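Side-chain contact in fiber (Bovine adenovirus 4, PDB 4UE0), which forms the trimeric head domain at the end of the viral fibre, which probably attaches the virus to a receptor on the host cell: residues F19-G24 against T50-Q55. Residues are numbered along the deposited sequence; the frame is centred on the assembly and turned at random.
Sequences FIIALG and TTIYFQ
Ile52 meets two residues of strand 19-24 at once, its CD1 reaching both and its CG2 meeting Ile21 alone, in a small example of how facing β-sheets interlock. CD1 lies in the plane of the Phe19 ring, at the ring edge, 3.9 Å from Phe19 CE2, and also touches CG2 of Ile21. The other branch meets Ile21 tip to tip, with Ile52 CG2 4.0 Å from Ile21 CD1. Two residues further along each strand, Leu23 presses CD1 against the far end of the Phe54 ring, 3.4 Å from Phe54 CZ, a close approach for two carbons, and meets the ring obliquely. With CG between the backbone N and the carbonyl carbon (chi1 59°), the Phe54 ring leans toward Leu23.

Behind these pairs stand the two antiparallel sheets of the head, packed as a β-sandwich: the strand axes pass 10.2 Å apart at 70°, and no hydrogen bond links the segments. Ile99, beside strand 51-55, also touches Ile21 across the interface, Phe101 of the same sheet and Phe16 of the facing sheet touch Ile52, and Leu60 of helix 58-61 touches both Leu23 and Phe54. On the outer side of strand 19-24, Ala22 packs on Thr119 of a second subunit. The five touching side chains are hydrocarbon and their residues buried, which implies that cohesion here rests on shape fit and the exclusion of water; nearby, Arg12 NH1 bonds Gln55 O across the sheets.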
loop_
_atom_site.group_PDB
_atom_site.type_symbol
_atom_site.label_atom_id
_atom_site.label_comp_id
_atom_site.label_asym_id
_atom_site.label_seq_id
_atom_site.Cartn_x
_atom_site.Cartn_y
_atom_site.Cartn_z
ATOM N N PHE A 19 -12.136 -20.642 -0.210
ATOM C CA PHE A 19 -10.818 -20.002 -0.189
ATOM C C PHE A 19 -10.607 -19.302 1.160
ATOM O O PHE A 19 -11.500 -19.269 2.031
ATOM C CB PHE A 19 -10.594 -19.094 -1.417
ATOM C CG PHE A 19 -11.501 -17.885 -1.480
ATOM C CD1 PHE A 19 -12.751 -17.959 -2.096
ATOM C CD2 PHE A 19 -11.108 -16.654 -0.932
ATOM C CE1 PHE A 19 -13.583 -16.852 -2.184
ATOM C CE2 PHE A 19 -11.940 -15.550 -1.016
ATOM C CZ PHE A 19 -13.186 -15.666 -1.607
ATOM N N ILE A 20 -9.389 -18.807 1.368
ATOM C CA ILE A 20 -8.937 -18.172 2.626
ATOM C C ILE A 20 -8.555 -16.742 2.333
ATOM O O ILE A 20 -7.908 -16.452 1.319
ATOM C CB ILE A 20 -7.609 -18.841 3.151
ATOM C CG1 ILE A 20 -7.889 -20.213 3.728
ATOM C CG2 ILE A 20 -6.866 -17.992 4.209
ATOM C CD1 ILE A 20 -8.609 -20.220 5.061
ATOM N N ILE A 21 -8.916 -15.861 3.266
ATOM C CA ILE A 21 -8.309 -14.547 3.344
ATOM C C ILE A 21 -7.733 -14.386 4.735
ATOM O O ILE A 21 -8.209 -15.003 5.699
ATOM C CB ILE A 21 -9.245 -13.387 3.041
ATOM C CG1 ILE A 21 -10.342 -13.222 4.069
ATOM C CG2 ILE A 21 -9.760 -13.497 1.648
ATOM C CD1 ILE A 21 -10.972 -11.852 3.990
ATOM N N ALA A 22 -6.652 -13.621 4.830
ATOM C CA ALA A 22 -5.961 -13.453 6.104
ATOM C C ALA A 22 -5.821 -11.970 6.405
ATOM O O ALA A 22 -5.156 -11.234 5.671
ATOM C CB ALA A 22 -4.616 -14.154 6.110
ATOM N N LEU A 23 -6.475 -11.565 7.486
ATOM C CA LEU A 23 -6.544 -10.173 7.936
ATOM C C LEU A 23 -5.668 -9.927 9.141
ATOM O O LEU A 23 -5.546 -10.789 10.012
ATOM C CB LEU A 23 -7.974 -9.811 8.291
ATOM C CG LEU A 23 -9.008 -9.982 7.181
ATOM C CD1 LEU A 23 -10.429 -9.880 7.744
ATOM C CD2 LEU A 23 -8.770 -8.930 6.124
ATOM N N GLY A 24 -5.070 -8.752 9.161
ATOM C CA GLY A 24 -4.333 -8.263 10.310
ATOM C C GLY A 24 -4.898 -6.931 10.698
ATOM O O GLY A 24 -5.411 -6.181 9.857
ATOM N N THR A 50 -18.379 -10.541 -4.943
ATOM C CA THR A 50 -18.413 -9.112 -4.719
ATOM C C THR A 50 -18.291 -8.781 -3.246
ATOM O O THR A 50 -17.945 -7.652 -2.905
ATOM C CB THR A 50 -19.702 -8.468 -5.274
ATOM O OG1 THR A 50 -20.853 -9.135 -4.751
ATOM C CG2 THR A 50 -19.734 -8.579 -6.760
ATOM N N THR A 51 -18.626 -9.718 -2.381
ATOM C CA THR A 51 -18.637 -9.469 -0.939
ATOM C C THR A 51 -18.087 -10.668 -0.196
ATOM O O THR A 51 -18.451 -11.804 -0.517
ATOM C CB THR A 51 -20.065 -9.192 -0.402
ATOM O OG1 THR A 51 -20.721 -8.207 -1.217
ATOM C CG2 THR A 51 -20.042 -8.779 1.051
ATOM N N ILE A 52 -17.197 -10.419 0.757
ATOM C CA ILE A 52 -16.746 -11.417 1.708
ATOM C C ILE A 52 -17.214 -10.961 3.073
ATOM O O ILE A 52 -16.973 -9.826 3.460
ATOM C CB ILE A 52 -15.216 -11.558 1.702
ATOM C CG1 ILE A 52 -14.739 -12.082 0.351
ATOM C CG2 ILE A 52 -14.759 -12.454 2.824
ATOM C CD1 ILE A 52 -13.226 -12.032 0.177
ATOM N N TYR A 53 -17.926 -11.830 3.786
ATOM C CA TYR A 53 -18.447 -11.473 5.099
ATOM C C TYR A 53 -18.157 -12.599 6.080
ATOM O O TYR A 53 -17.962 -13.757 5.694
ATOM C CB TYR A 53 -19.954 -11.182 5.016
ATOM C CG TYR A 53 -20.741 -12.311 4.469
ATOM C CD1 TYR A 53 -21.027 -13.437 5.245
ATOM C CD2 TYR A 53 -21.148 -12.309 3.155
ATOM C CE1 TYR A 53 -21.677 -14.508 4.715
ATOM C CE2 TYR A 53 -21.858 -13.380 2.634
ATOM C CZ TYR A 53 -22.109 -14.491 3.424
ATOM O OH TYR A 53 -22.784 -15.577 2.891
ATOM N N PHE A 54 -18.162 -12.264 7.353
ATOM C CA PHE A 54 -17.861 -13.209 8.393
ATOM C C PHE A 54 -18.167 -12.569 9.740
ATOM O O PHE A 54 -18.350 -11.361 9.856
ATOM C CB PHE A 54 -16.385 -13.652 8.320
ATOM C CG PHE A 54 -15.411 -12.520 8.457
ATOM C CD1 PHE A 54 -15.055 -11.746 7.351
ATOM C CD2 PHE A 54 -14.864 -12.228 9.693
ATOM C CE1 PHE A 54 -14.174 -10.700 7.493
ATOM C CE2 PHE A 54 -13.983 -11.197 9.842
ATOM C CZ PHE A 54 -13.635 -10.434 8.747
ATOM N N GLN A 55 -18.184 -13.406 10.756
ATOM C CA GLN A 55 -18.454 -12.950 12.105
ATOM C C GLN A 55 -17.121 -12.648 12.775
ATOM O O GLN A 55 -16.195 -13.473 12.784
ATOM C CB GLN A 55 -19.282 -13.982 12.861
ATOM C CG GLN A 55 -19.985 -13.460 14.096
ATOM C CD GLN A 55 -20.918 -14.505 14.672
ATOM O OE1 GLN A 55 -21.051 -15.611 14.133
ATOM N NE2 GLN A 55 -21.572 -14.163 15.767
#